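PDB 2F1N: cytolethal distending toxin subunit B from Escherichia coli, which nicks DNA as the endonuclease subunit of a tripartite toxin, very probably damaging host DNA and so causing G2/M arrest and cell distension. Local coordinates for residues I75-L80 / D118-L123; Y94-A99 / L111-R116; N154-L159 / G184-E189; R188-L193 / Q218-Y223. All coordinates share one frame; numbering follows the deposited sequence.

Interaction 1. Residues I75-L80 / D118-L123; sequences IPVREL and DEVFVL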
loop_
_atom_site.group_PDB
_atom_site.type_symbol
_atom_site.label_atom_id
_atom_site.label_comp_id
_atom_site.label_asym_id
_atom_site.label_seq_id
_atom_site.Cartn_x
_atom_site.Cartn_y
_atom_site.Cartn_z
ATOM N N ILE A 75 4.942 -8.570 14.817
ATOM C CA ILE A 75 4.053 -8.717 13.670
ATOM C C ILE A 75 4.741 -9.471 12.534
ATOM O O ILE A 75 5.797 -9.007 12.087
ATOM C CB ILE A 75 3.590 -7.357 13.192
ATOM C CG1 ILE A 75 2.782 -6.643 14.289
ATOM C CG2 ILE A 75 2.765 -7.498 11.852
ATOM C CD1 ILE A 75 2.775 -5.145 14.136
ATOM N N PRO A 76 4.165 -10.596 12.092
ATOM C CA PRO A 76 4.720 -11.398 11.001
ATOM C C PRO A 76 4.985 -10.567 9.760
ATOM O O PRO A 76 4.084 -9.888 9.267
ATOM C CB PRO A 76 3.610 -12.405 10.715
ATOM C CG PRO A 76 2.983 -12.597 12.064
ATOM C CD PRO A 76 2.956 -11.252 12.665
ATOM N N VAL A 77 6.220 -10.599 9.279
ATOM C CA VAL A 77 6.557 -9.965 8.017
ATOM C C VAL A 77 7.740 -10.705 7.374
ATOM O O VAL A 77 8.707 -11.042 8.051
ATOM C CB VAL A 77 6.860 -8.450 8.144
ATOM C CG1 VAL A 77 7.130 -7.789 6.735
ATOM C CG2 VAL A 77 5.716 -7.721 8.870
ATOM N N ARG A 78 7.658 -10.951 6.064
ATOM C CA ARG A 78 8.704 -11.687 5.345
ATOM C C ARG A 78 9.004 -10.992 4.049
ATOM O O ARG A 78 8.097 -10.495 3.388
ATOM C CB ARG A 78 8.248 -13.153 4.964
ATOM C CG ARG A 78 8.055 -14.117 6.113
ATOM C CD ARG A 78 7.107 -15.274 5.711
ATOM N NE ARG A 78 7.906 -16.336 5.140
ATOM C CZ ARG A 78 7.452 -17.308 4.348
ATOM N NH1 ARG A 78 6.185 -17.340 3.972
ATOM N NH2 ARG A 78 8.293 -18.254 3.934
ATOM N N GLU A 79 10.278 -10.994 3.644
ATOM C CA GLU A 79 10.662 -10.541 2.304
ATOM C C GLU A 79 10.799 -11.761 1.419
ATOM O O GLU A 79 11.507 -12.699 1.782
ATOM C CB GLU A 79 12.032 -9.851 2.359
ATOM C CG GLU A 79 12.562 -9.436 0.992
ATOM C CD GLU A 79 13.921 -8.799 1.156
ATOM O OE1 GLU A 79 14.933 -9.510 1.408
ATOM O OE2 GLU A 79 13.958 -7.556 1.111
ATOM N N LEU A 80 10.135 -11.733 0.253
ATOM C CA LEU A 80 10.232 -12.804 -0.737
ATOM C C LEU A 80 10.730 -12.276 -2.080
ATOM O O LEU A 80 10.430 -11.136 -2.445
ATOM C CB LEU A 80 8.858 -13.513 -0.925
ATOM C CG LEU A 80 7.910 -13.545 0.294
ATOM C CD1 LEU A 80 6.444 -13.811 -0.160
ATOM C CD2 LEU A 80 8.350 -14.613 1.285
ATOM N N ASP A 118 15.065 -0.659 0.912
ATOM C CA ASP A 118 16.216 -0.287 1.761
ATOM C C ASP A 118 15.970 -0.524 3.234
ATOM O O ASP A 118 16.897 -0.818 4.012
ATOM C CB ASP A 118 16.620 1.176 1.502
ATOM C CG ASP A 118 17.037 1.381 0.047
ATOM O OD1 ASP A 118 17.671 0.472 -0.535
ATOM O OD2 ASP A 118 16.772 2.398 -0.613
ATOM N N GLU A 119 14.715 -0.358 3.625
ATOM C CA GLU A 119 14.322 -0.503 5.029
ATOM C C GLU A 119 12.862 -0.976 5.027
ATOM O O GLU A 119 12.094 -0.662 4.114
ATOM C CB GLU A 119 14.497 0.852 5.768
ATOM C CG GLU A 119 14.410 0.834 7.276
ATOM C CD GLU A 119 14.817 2.158 7.909
ATOM O OE1 GLU A 119 14.910 3.217 7.221
ATOM O OE2 GLU A 119 15.027 2.114 9.119
ATOM N N VAL A 120 12.522 -1.780 6.024
ATOM C CA VAL A 120 11.125 -2.218 6.184
ATOM C C VAL A 120 10.560 -1.695 7.494
ATOM O O VAL A 120 11.206 -1.852 8.549
ATOM C CB VAL A 120 11.032 -3.741 6.159
ATOM C CG1 VAL A 120 9.488 -4.172 6.157
ATOM C CG2 VAL A 120 11.756 -4.260 4.937
ATOM N N PHE A 121 9.355 -1.134 7.427
ATOM C CA PHE A 121 8.639 -0.581 8.609
ATOM C C PHE A 121 7.408 -1.451 8.954
ATOM O O PHE A 121 6.639 -1.802 8.075
ATOM C CB PHE A 121 8.154 0.841 8.391
ATOM C CG PHE A 121 9.241 1.792 8.000
ATOM C CD1 PHE A 121 10.382 1.924 8.765
ATOM C CD2 PHE A 121 9.145 2.507 6.814
ATOM C CE1 PHE A 121 11.416 2.818 8.375
ATOM C CE2 PHE A 121 10.185 3.368 6.423
ATOM C CZ PHE A 121 11.291 3.526 7.212
ATOM N N VAL A 122 7.242 -1.766 10.236
ATOM C CA VAL A 122 6.086 -2.494 10.700
ATOM C C VAL A 122 5.560 -1.737 11.910
ATOM O O VAL A 122 6.228 -1.688 12.959
ATOM C CB VAL A 122 6.453 -3.892 11.189
ATOM C CG1 VAL A 122 5.141 -4.649 11.351
ATOM C CG2 VAL A 122 7.389 -4.600 10.187
ATOM N N LEU A 123 4.395 -1.121 11.756
ATOM C CA LEU A 123 3.777 -0.349 12.825
ATOM C C LEU A 123 2.516 -1.094 13.342
ATOM O O LEU A 123 1.778 -1.735 12.580
ATOM C CB LEU A 123 3.446 1.082 12.356
ATOM C CG LEU A 123 4.561 1.789 11.518
ATOM C CD1 LEU A 123 4.174 3.195 11.174
ATOM C CD2 LEU A 123 5.942 1.797 12.191
#
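Val122 turns CG1 mainly to Ile75 and CG2 to Val77. Apolar contacts make up nearly all of the interface. CG1 of Val122 lies 3.6 Å from Ile75 CB and 3.7 Å from Ile75 CD1, within the bend of the isoleucine chain. Ile75 has CG1 beside its backbone N (chi1 -62°), which carries CD1 along the outer strand until it also approaches the backbone, with Leu123 O 3.9 Å from Ile75 CD1. The other branch, Val122 CG2, reaches Val77 CG2 at 3.8 Å. In both pairs the side chains pass alongside one another, pointing opposite ways. A looser contact follows farther along, where Val77 CG1 stands 4.4 Å from Val120 CG1.

The two segments belong to different sheets of the DNase I-like beta sandwich: residues 75-80 lead into strand 78-83 of one sheet, whereas strand 119-123 is an outermost strand of the other. The lead-in to one sheet thus packs by side chains on the edge strand of the other, with no hydrogen bond from one segment to the other. Ile75 also rests on Pro132 and Val122 on Ser72, while Val77 touches Ser98 and Leu134.

Polar groups are bound outside the pair of segments. Glu79 forms a salt bridge with Arg68 and accepts bonds from neighbouring hydroxyls; Glu119 pairs with Arg137. Opposite Arg137 the chain fits two residues, Asp118 and Glu119, a classic beta bulge at the start of the edge strand.

Interaction 2. Residues Y94-A99 / L111-R116; sequences YIYFSA and LVSNRR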
loop_
_atom_site.group_PDB
_atom_site.type_symbol
_atom_site.label_atom_id
_atom_site.label_comp_id
_atom_site.label_asym_id
_atom_site.label_seq_id
_atom_site.Cartn_x
_atom_site.Cartn_y
_atom_site.Cartn_z
ATOM N N TYR A 94 10.296 -7.911 -5.537
ATOM C CA TYR A 94 10.354 -8.212 -4.109
ATOM C C TYR A 94 8.963 -8.099 -3.509
ATOM O O TYR A 94 8.221 -7.168 -3.798
ATOM C CB TYR A 94 11.313 -7.212 -3.390
ATOM C CG TYR A 94 12.761 -7.520 -3.675
ATOM C CD1 TYR A 94 13.362 -7.048 -4.828
ATOM C CD2 TYR A 94 13.493 -8.283 -2.773
ATOM C CE1 TYR A 94 14.723 -7.359 -5.112
ATOM C CE2 TYR A 94 14.809 -8.576 -3.006
ATOM C CZ TYR A 94 15.427 -8.085 -4.174
ATOM O OH TYR A 94 16.752 -8.370 -4.417
ATOM N N ILE A 95 8.567 -9.080 -2.676
ATOM C CA ILE A 95 7.277 -9.000 -1.988
ATOM C C ILE A 95 7.505 -8.891 -0.506
ATOM O O ILE A 95 8.298 -9.661 0.062
ATOM C CB ILE A 95 6.424 -10.303 -2.269
ATOM C CG1 ILE A 95 6.179 -10.491 -3.784
ATOM C CG2 ILE A 95 5.068 -10.181 -1.526
ATOM C CD1 ILE A 95 5.402 -11.836 -4.075
ATOM N N TYR A 96 6.817 -7.969 0.159
ATOM C CA TYR A 96 6.917 -7.888 1.632
ATOM C C TYR A 96 5.544 -8.285 2.096
ATOM O O TYR A 96 4.514 -7.634 1.765
ATOM C CB TYR A 96 7.292 -6.430 2.060
ATOM C CG TYR A 96 8.640 -6.156 1.493
ATOM C CD1 TYR A 96 9.795 -6.561 2.192
ATOM C CD2 TYR A 96 8.784 -5.656 0.182
ATOM C CE1 TYR A 96 11.080 -6.397 1.638
ATOM C CE2 TYR A 96 10.055 -5.527 -0.393
ATOM C CZ TYR A 96 11.191 -5.892 0.342
ATOM O OH TYR A 96 12.454 -5.794 -0.238
ATOM N N PHE A 97 5.500 -9.403 2.809
ATOM C CA PHE A 97 4.205 -10.043 3.083
ATOM C C PHE A 97 3.969 -10.178 4.565
ATOM O O PHE A 97 4.849 -10.683 5.268
ATOM C CB PHE A 97 4.146 -11.416 2.380
ATOM C CG PHE A 97 2.733 -11.910 2.166
ATOM C CD1 PHE A 97 2.054 -12.506 3.175
ATOM C CD2 PHE A 97 2.098 -11.732 0.915
ATOM C CE1 PHE A 97 0.734 -12.938 3.006
ATOM C CE2 PHE A 97 0.751 -12.175 0.733
ATOM C CZ PHE A 97 0.098 -12.755 1.799
ATOM N N SER A 98 2.771 -9.804 5.030
ATOM C CA SER A 98 2.436 -9.992 6.447
ATOM C C SER A 98 1.209 -10.865 6.561
ATOM O O SER A 98 0.134 -10.429 6.182
ATOM C CB SER A 98 2.115 -8.684 7.157
ATOM O OG SER A 98 3.256 -7.871 7.137
ATOM N N ALA A 99 1.392 -12.082 7.052
ATOM C CA ALA A 99 0.281 -12.918 7.463
ATOM C C ALA A 99 -0.270 -12.295 8.764
ATOM O O ALA A 99 0.379 -12.309 9.820
ATOM C CB ALA A 99 0.766 -14.329 7.685
ATOM N N LEU A 111 3.227 -5.555 0.175
ATOM C CA LEU A 111 3.770 -4.581 -0.785
ATOM C C LEU A 111 4.633 -5.348 -1.772
ATOM O O LEU A 111 5.445 -6.215 -1.384
ATOM C CB LEU A 111 4.591 -3.558 -0.030
ATOM C CG LEU A 111 3.859 -2.480 0.747
ATOM C CD1 LEU A 111 4.808 -1.925 1.847
ATOM C CD2 LEU A 111 3.488 -1.351 -0.249
ATOM N N VAL A 112 4.493 -5.020 -3.050
ATOM C CA VAL A 112 5.309 -5.613 -4.094
ATOM C C VAL A 112 6.117 -4.471 -4.720
ATOM O O VAL A 112 5.547 -3.394 -5.010
ATOM C CB VAL A 112 4.431 -6.230 -5.185
ATOM C CG1 VAL A 112 5.296 -7.100 -6.147
ATOM C CG2 VAL A 112 3.316 -7.089 -4.521
ATOM N N SER A 113 7.404 -4.693 -4.880
ATOM C CA SER A 113 8.258 -3.616 -5.420
ATOM C C SER A 113 9.286 -4.103 -6.406
ATOM O O SER A 113 9.875 -5.141 -6.215
ATOM C CB SER A 113 9.003 -2.883 -4.312
ATOM O OG SER A 113 9.276 -3.740 -3.259
ATOM N N ASN A 114 9.539 -3.306 -7.436
ATOM C CA ASN A 114 10.583 -3.716 -8.407
ATOM C C ASN A 114 12.009 -3.357 -7.976
ATOM O O ASN A 114 12.973 -3.626 -8.727
ATOM C CB ASN A 114 10.291 -3.169 -9.804
ATOM C CG ASN A 114 10.169 -1.668 -9.857
ATOM O OD1 ASN A 114 10.567 -0.945 -8.957
ATOM N ND2 ASN A 114 9.661 -1.186 -10.997
ATOM N N ARG A 115 12.128 -2.810 -6.767
ATOM C CA ARG A 115 13.422 -2.579 -6.131
ATOM C C ARG A 115 13.402 -3.210 -4.731
ATOM O O ARG A 115 12.403 -3.099 -4.030
ATOM C CB ARG A 115 13.691 -1.059 -6.025
ATOM C CG ARG A 115 13.830 -0.373 -7.395
ATOM C CD ARG A 115 14.333 1.104 -7.370
ATOM N NE ARG A 115 15.742 1.267 -6.939
ATOM C CZ ARG A 115 16.747 1.824 -7.664
ATOM N NH1 ARG A 115 16.558 2.278 -8.904
ATOM N NH2 ARG A 115 17.972 1.921 -7.135
ATOM N N ARG A 116 14.494 -3.821 -4.310
ATOM C CA ARG A 116 14.584 -4.226 -2.917
ATOM C C ARG A 116 14.368 -3.069 -1.962
ATOM O O ARG A 116 14.939 -1.965 -2.150
ATOM C CB ARG A 116 15.941 -4.888 -2.647
ATOM C CG ARG A 116 16.261 -5.267 -1.170
ATOM C CD ARG A 116 17.763 -5.754 -1.019
ATOM N NE ARG A 116 18.085 -6.278 0.328
ATOM C CZ ARG A 116 18.400 -5.551 1.412
ATOM N NH1 ARG A 116 18.467 -4.225 1.365
ATOM N NH2 ARG A 116 18.621 -6.177 2.563
#
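Tyr94 and Ser113 bond to each other twice through their backbones, as do Tyr96 and Leu111. Tyr94 N gives its hydrogen to Ser113 O at 2.9 Å, almost straight at 175°, and Ser113 N returns one to Tyr94 O at 2.8 Å. In the second pair Tyr96 N donates to Leu111 O over 2.7 Å and Leu111 N to Tyr96 O over 2.9 Å. Between them lies the non-hydrogen-bonded pair Ile95-Val112, whose backbone bonds run outward to Leu80 and Leu51. This is the beta hairpin of strands 92-98 and 109-113, inside one sheet of the DNase I-like sandwich. Tyr94 O and Leu111 O each receive an additional CA-H...O contact, from Val112 and Ile95 respectively.

Ser113 OG lies in the plane of the Tyr96 ring at its edge, 3.5 Å from Tyr96 CE2, and makes a weak bond to Arg115 O. The phenol oxygen of Tyr96 is hydrogen-bonded to Glu79 and to the backbone N of Ala117. Beyond the strand, Arg116 lays its CB over one face of the Tyr94 ring, 3.7 Å from the centroid, a CH-pi contact. Its extended chain then carries the guanidinium away, nearly perpendicular to that ring.

Interaction 3. Residues N154-L159 / G184-E189; sequences NDAPAL and GDFNRE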
loop_
_atom_site.group_PDB
_atom_site.type_symbol
_atom_site.label_atom_id
_atom_site.label_comp_id
_atom_site.label_asym_id
_atom_site.label_seq_id
_atom_site.Cartn_x
_atom_site.Cartn_y
_atom_site.Cartn_z
ATOM N N ASN A 154 -14.185 4.555 11.935
ATOM C CA ASN A 154 -13.095 3.581 11.993
ATOM C C ASN A 154 -11.718 4.181 12.264
ATOM O O ASN A 154 -11.585 5.363 12.673
ATOM C CB ASN A 154 -13.105 2.758 10.698
ATOM C CG ASN A 154 -12.532 3.525 9.487
ATOM O OD1 ASN A 154 -12.147 4.718 9.579
ATOM N ND2 ASN A 154 -12.476 2.848 8.340
ATOM N N ASP A 155 -10.703 3.345 12.073
ATOM C CA ASP A 155 -9.328 3.703 12.419
ATOM C C ASP A 155 -8.506 4.416 11.338
ATOM O O ASP A 155 -7.295 4.692 11.527
ATOM C CB ASP A 155 -8.610 2.453 12.930
ATOM C CG ASP A 155 -8.599 1.293 11.923
ATOM O OD1 ASP A 155 -9.539 1.163 11.063
ATOM O OD2 ASP A 155 -7.685 0.432 11.965
ATOM N N ALA A 156 -9.153 4.768 10.221
ATOM C CA ALA A 156 -8.381 5.421 9.143
ATOM C C ALA A 156 -7.620 6.672 9.590
ATOM O O ALA A 156 -6.413 6.782 9.283
ATOM C CB ALA A 156 -9.248 5.697 7.892
ATOM N N PRO A 157 -8.245 7.643 10.276
ATOM C CA PRO A 157 -7.472 8.839 10.681
ATOM C C PRO A 157 -6.272 8.485 11.582
ATOM O O PRO A 157 -5.183 9.044 11.419
ATOM C CB PRO A 157 -8.482 9.677 11.453
ATOM C CG PRO A 157 -9.855 9.293 10.879
ATOM C CD PRO A 157 -9.671 7.774 10.655
ATOM N N ALA A 158 -6.482 7.576 12.518
ATOM C CA ALA A 158 -5.409 7.137 13.428
ATOM C C ALA A 158 -4.271 6.414 12.709
ATOM O O ALA A 158 -3.095 6.547 13.122
ATOM C CB ALA A 158 -6.017 6.204 14.513
ATOM N N LEU A 159 -4.593 5.623 11.669
ATOM C CA LEU A 159 -3.532 5.037 10.835
ATOM C C LEU A 159 -2.652 6.111 10.177
ATOM O O LEU A 159 -1.422 5.991 10.160
ATOM C CB LEU A 159 -4.113 4.138 9.740
ATOM C CG LEU A 159 -4.710 2.851 10.329
ATOM C CD1 LEU A 159 -5.618 2.120 9.252
ATOM C CD2 LEU A 159 -3.619 1.916 10.855
ATOM N N GLY A 184 -4.062 2.463 0.365
ATOM C CA GLY A 184 -4.864 1.378 0.902
ATOM C C GLY A 184 -6.329 1.561 0.840
ATOM O O GLY A 184 -6.822 2.470 0.147
ATOM N N ASP A 185 -7.003 0.605 1.493
ATOM C CA ASP A 185 -8.442 0.632 1.637
ATOM C C ASP A 185 -8.715 1.272 2.981
ATOM O O ASP A 185 -8.586 0.663 4.057
ATOM C CB ASP A 185 -8.993 -0.809 1.553
ATOM C CG ASP A 185 -10.483 -0.883 1.727
ATOM O OD1 ASP A 185 -11.175 0.159 1.997
ATOM O OD2 ASP A 185 -11.040 -2.006 1.662
ATOM N N PHE A 186 -9.122 2.531 2.906
ATOM C CA PHE A 186 -9.369 3.298 4.121
ATOM C C PHE A 186 -10.771 3.119 4.670
ATOM O O PHE A 186 -11.077 3.553 5.785
ATOM C CB PHE A 186 -9.075 4.775 3.863
ATOM C CG PHE A 186 -7.623 5.057 3.640
ATOM C CD1 PHE A 186 -6.752 5.159 4.734
ATOM C CD2 PHE A 186 -7.109 5.200 2.348
ATOM C CE1 PHE A 186 -5.367 5.396 4.518
ATOM C CE2 PHE A 186 -5.731 5.463 2.118
ATOM C CZ PHE A 186 -4.873 5.566 3.214
ATOM N N ASN A 187 -11.640 2.495 3.866
ATOM C CA ASN A 187 -13.004 2.147 4.316
ATOM C C ASN A 187 -13.833 3.338 4.805
ATOM O O ASN A 187 -14.767 3.171 5.582
ATOM C CB ASN A 187 -12.986 1.009 5.371
ATOM C CG ASN A 187 -13.313 -0.338 4.762
ATOM O OD1 ASN A 187 -14.251 -0.460 3.941
ATOM N ND2 ASN A 187 -12.548 -1.349 5.108
ATOM N N ARG A 188 -13.499 4.513 4.279
ATOM C CA ARG A 188 -14.278 5.762 4.375
ATOM C C ARG A 188 -13.876 6.620 3.180
ATOM O O ARG A 188 -12.794 6.413 2.603
ATOM C CB ARG A 188 -14.045 6.472 5.715
ATOM C CG ARG A 188 -12.612 6.944 5.946
ATOM C CD ARG A 188 -12.580 7.920 7.158
ATOM N NE ARG A 188 -12.767 7.253 8.435
ATOM C CZ ARG A 188 -13.011 7.911 9.593
ATOM N NH1 ARG A 188 -13.183 9.243 9.582
ATOM N NH2 ARG A 188 -13.104 7.267 10.750
ATOM N N GLU A 189 -14.746 7.572 2.794
ATOM C CA GLU A 189 -14.520 8.367 1.617
ATOM C C GLU A 189 -13.410 9.400 1.925
ATOM O O GLU A 189 -13.171 9.684 3.064
ATOM C CB GLU A 189 -15.851 9.054 1.194
ATOM C CG GLU A 189 -16.198 8.831 -0.258
ATOM C CD GLU A 189 -17.012 7.587 -0.490
ATOM O OE1 GLU A 189 -17.189 6.798 0.450
ATOM O OE2 GLU A 189 -17.510 7.426 -1.623
#
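Asn154 OD1 is gripped by three N-H groups: NE and NH2 of Arg188, and the backbone N of Ala156. The bond from Ala156 N, two residues on, makes an Asx turn at the start of helix 156-168, in the DNase I-like fold. Arg188 approaches side-on and directs both nitrogens to the one oxygen, its NE at 2.8 Å and its NH2 at 3.0 Å from Asn154 OD1. The oxygen stays close to the guanidinium plane, but the N-H angles of 143° and 138° are bent, as expected when two donors share one acceptor. On the acceptor side, Arg188 NE lies above the carbonyl plane of Asn154 and Ala156 N is farther out of it.

The other end of this amide fixes its rotation. Asn154 ND2 donates to Phe186 O over 3.0 Å, with that oxygen near the amide plane, and also bonds to Ile149 O. Thus the asparagine holds the loop that follows strand 179-183 by a main-chain oxygen as well as by an arginine side chain. Arg188, the first residue of the nuclear localization signal, bends at chi3 (73°) to turn its guanidinium over the first turn of the helix, and its NH1 has Asp192 as a salt-bridge partner.

Apolar atoms complete the contact. Ala156 CB packs at the edge of the Phe186 ring, 4.1 Å from CD1 of that residue, while Tyr223 stacks on the ring. Pro157 covers one guanidinium face, with Pro157 CD 3.4 Å above the plane of Arg188, over its centre.

Interaction 4. Residues R188-L193 / Q218-Y223; sequences REPADL and QRTLDY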
loop_
_atom_site.group_PDB
_atom_site.type_symbol
_atom_site.label_atom_id
_atom_site.label_comp_id
_atom_site.label_asym_id
_atom_site.label_seq_id
_atom_site.Cartn_x
_atom_site.Cartn_y
_atom_site.Cartn_z
ATOM N N ARG A 188 -13.499 4.513 4.279
ATOM C CA ARG A 188 -14.278 5.762 4.375
ATOM C C ARG A 188 -13.876 6.620 3.180
ATOM O O ARG A 188 -12.794 6.413 2.603
ATOM C CB ARG A 188 -14.045 6.472 5.715
ATOM C CG ARG A 188 -12.612 6.944 5.946
ATOM C CD ARG A 188 -12.580 7.920 7.158
ATOM N NE ARG A 188 -12.767 7.253 8.435
ATOM C CZ ARG A 188 -13.011 7.911 9.593
ATOM N NH1 ARG A 188 -13.183 9.243 9.582
ATOM N NH2 ARG A 188 -13.104 7.267 10.750
ATOM N N GLU A 189 -14.746 7.572 2.794
ATOM C CA GLU A 189 -14.520 8.367 1.617
ATOM C C GLU A 189 -13.410 9.400 1.925
ATOM O O GLU A 189 -13.171 9.684 3.064
ATOM C CB GLU A 189 -15.851 9.054 1.194
ATOM C CG GLU A 189 -16.198 8.831 -0.258
ATOM C CD GLU A 189 -17.012 7.587 -0.490
ATOM O OE1 GLU A 189 -17.189 6.798 0.450
ATOM O OE2 GLU A 189 -17.510 7.426 -1.623
ATOM N N PRO A 190 -12.706 9.885 0.909
ATOM C CA PRO A 190 -11.586 10.823 1.095
ATOM C C PRO A 190 -11.888 12.064 1.971
ATOM O O PRO A 190 -11.138 12.390 2.887
ATOM C CB PRO A 190 -11.268 11.223 -0.336
ATOM C CG PRO A 190 -11.607 10.047 -1.121
ATOM C CD PRO A 190 -12.869 9.537 -0.521
ATOM N N ALA A 191 -12.961 12.788 1.675
ATOM C CA ALA A 191 -13.302 13.936 2.518
ATOM C C ALA A 191 -13.616 13.553 3.961
ATOM O O ALA A 191 -13.358 14.343 4.894
ATOM C CB ALA A 191 -14.474 14.750 1.897
ATOM N N ASP A 192 -14.186 12.344 4.158
ATOM C CA ASP A 192 -14.446 11.854 5.484
ATOM C C ASP A 192 -13.185 11.592 6.292
ATOM O O ASP A 192 -13.163 11.816 7.484
ATOM C CB ASP A 192 -15.305 10.585 5.438
ATOM C CG ASP A 192 -15.849 10.233 6.766
ATOM O OD1 ASP A 192 -16.694 11.012 7.290
ATOM O OD2 ASP A 192 -15.522 9.211 7.399
ATOM N N LEU A 193 -12.135 11.092 5.638
ATOM C CA LEU A 193 -10.847 10.986 6.297
ATOM C C LEU A 193 -10.243 12.394 6.581
ATOM O O LEU A 193 -9.802 12.638 7.700
ATOM C CB LEU A 193 -9.890 10.226 5.377
ATOM C CG LEU A 193 -8.461 10.059 5.890
ATOM C CD1 LEU A 193 -8.408 9.362 7.301
ATOM C CD2 LEU A 193 -7.719 9.225 4.818
ATOM N N GLN A 218 -20.337 1.809 -5.367
ATOM C CA GLN A 218 -20.161 3.227 -5.723
ATOM C C GLN A 218 -19.411 4.092 -4.703
ATOM O O GLN A 218 -19.446 5.342 -4.783
ATOM C CB GLN A 218 -21.507 3.868 -6.118
ATOM C CG GLN A 218 -21.967 3.465 -7.540
ATOM C CD GLN A 218 -20.820 3.296 -8.545
ATOM O OE1 GLN A 218 -20.414 2.150 -8.852
ATOM N NE2 GLN A 218 -20.298 4.419 -9.061
ATOM N N ARG A 219 -18.719 3.456 -3.756
ATOM C CA ARG A 219 -17.970 4.248 -2.771
ATOM C C ARG A 219 -16.520 4.366 -3.231
ATOM O O ARG A 219 -16.028 3.489 -3.955
ATOM C CB ARG A 219 -18.071 3.614 -1.378
ATOM C CG ARG A 219 -19.546 3.684 -0.827
ATOM C CD ARG A 219 -19.654 4.263 0.585
ATOM N NE ARG A 219 -19.163 3.261 1.535
ATOM C CZ ARG A 219 -18.498 3.501 2.667
ATOM N NH1 ARG A 219 -18.225 4.750 3.081
ATOM N NH2 ARG A 219 -18.111 2.459 3.396
ATOM N N THR A 220 -15.867 5.437 -2.801
ATOM C CA THR A 220 -14.451 5.649 -3.110
ATOM C C THR A 220 -13.705 5.370 -1.797
ATOM O O THR A 220 -13.650 6.227 -0.925
ATOM C CB THR A 220 -14.258 7.104 -3.552
ATOM O OG1 THR A 220 -14.965 7.307 -4.802
ATOM C CG2 THR A 220 -12.784 7.409 -3.881
ATOM N N LEU A 221 -13.206 4.146 -1.650
ATOM C CA LEU A 221 -12.605 3.696 -0.395
ATOM C C LEU A 221 -11.102 3.458 -0.492
ATOM O O LEU A 221 -10.428 3.299 0.539
ATOM C CB LEU A 221 -13.254 2.393 0.038
ATOM C CG LEU A 221 -14.759 2.483 0.293
ATOM C CD1 LEU A 221 -15.285 1.121 0.835
ATOM C CD2 LEU A 221 -15.153 3.642 1.191
ATOM N N ASP A 222 -10.605 3.354 -1.722
ATOM C CA ASP A 222 -9.212 2.931 -1.970
ATOM C C ASP A 222 -8.491 4.107 -2.614
ATOM O O ASP A 222 -8.856 4.537 -3.714
ATOM C CB ASP A 222 -9.211 1.752 -2.948
ATOM C CG ASP A 222 -10.020 0.604 -2.449
ATOM O OD1 ASP A 222 -9.483 -0.117 -1.556
ATOM O OD2 ASP A 222 -11.220 0.349 -2.824
ATOM N N TYR A 223 -7.446 4.583 -1.966
ATOM C CA TYR A 223 -6.759 5.756 -2.485
ATOM C C TYR A 223 -5.448 5.937 -1.741
ATOM O O TYR A 223 -4.969 4.984 -1.103
ATOM C CB TYR A 223 -7.719 6.986 -2.398
ATOM C CG TYR A 223 -8.401 7.201 -1.073
ATOM C CD1 TYR A 223 -7.800 7.973 -0.075
ATOM C CD2 TYR A 223 -9.696 6.678 -0.820
ATOM C CE1 TYR A 223 -8.450 8.182 1.176
ATOM C CE2 TYR A 223 -10.352 6.845 0.435
ATOM C CZ TYR A 223 -9.735 7.606 1.401
ATOM O OH TYR A 223 -10.353 7.777 2.594
#
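Tyr223 has CG between its backbone N and carbonyl carbon (chi1 49°), which carries its ring to the beginning of helix 190-194; Glu189, bent at chi2 (89°), brings its carboxylate back to the loop before strand 222-228. The phenol of Tyr223 then donates from its OH to Arg188 O at 2.8 Å, approaching that oxygen from above the carbonyl plane. Pro190, in the first turn of the helix, lies across one face of the same ring as a CH-pi contact, its CG 3.9 Å from the centroid of Tyr223 and displaced toward the rim. Leu193 approaches the ring edge, with CD2 3.9 Å from Tyr223 CE1. Ile207 of strand 205-208 touches Tyr223 as well.

Glu189 turns both carboxylate oxygens to the loop. Its OE2 accepts a bond from Thr220 N at 2.8 Å and 165°, met from above the carboxylate plane. Its OE1 forms a long, weak salt bridge with Arg219, 3.5 Å from Arg219 NH1. The arginine chain bends at chi2 and chi3, and Leu221 CD2 lies over the centre of its guanidinium. Glu189 CA points its hydrogen almost straight at Thr220 O, 3.4 Å away, in a CA-H...O contact; this carbonyl oxygen is buried without a conventional partner.

Residues 188-193 begin the nuclear localization signal, which here is folded into the body of the endonuclease. The weak ion pair, at the partly exposed rim, probably contributes less to holding them there than the short bonds given by Tyr223 OH and Thr220 N.

In the fold
From the N terminus, residues 75-80 open interaction 1, which closes only when the chain reaches 118-123. Within that loop, strands 92-98 and 109-113 form the hairpin of interaction 2, so the second contact is nested in the first. The two touch, since strands 78-83 and 92-98 are sheet neighbours; interaction 1 adds a link to the other sheet. Interactions 3 and 4 follow in series, with centres about 8 Å apart. Interaction 3 joins the start of helix 156-168 to the loop after strand 179-183. Interaction 4 begins where it ends, sharing Arg188 and Glu189, and ties helix 190-194 to the approach to strand 222-228.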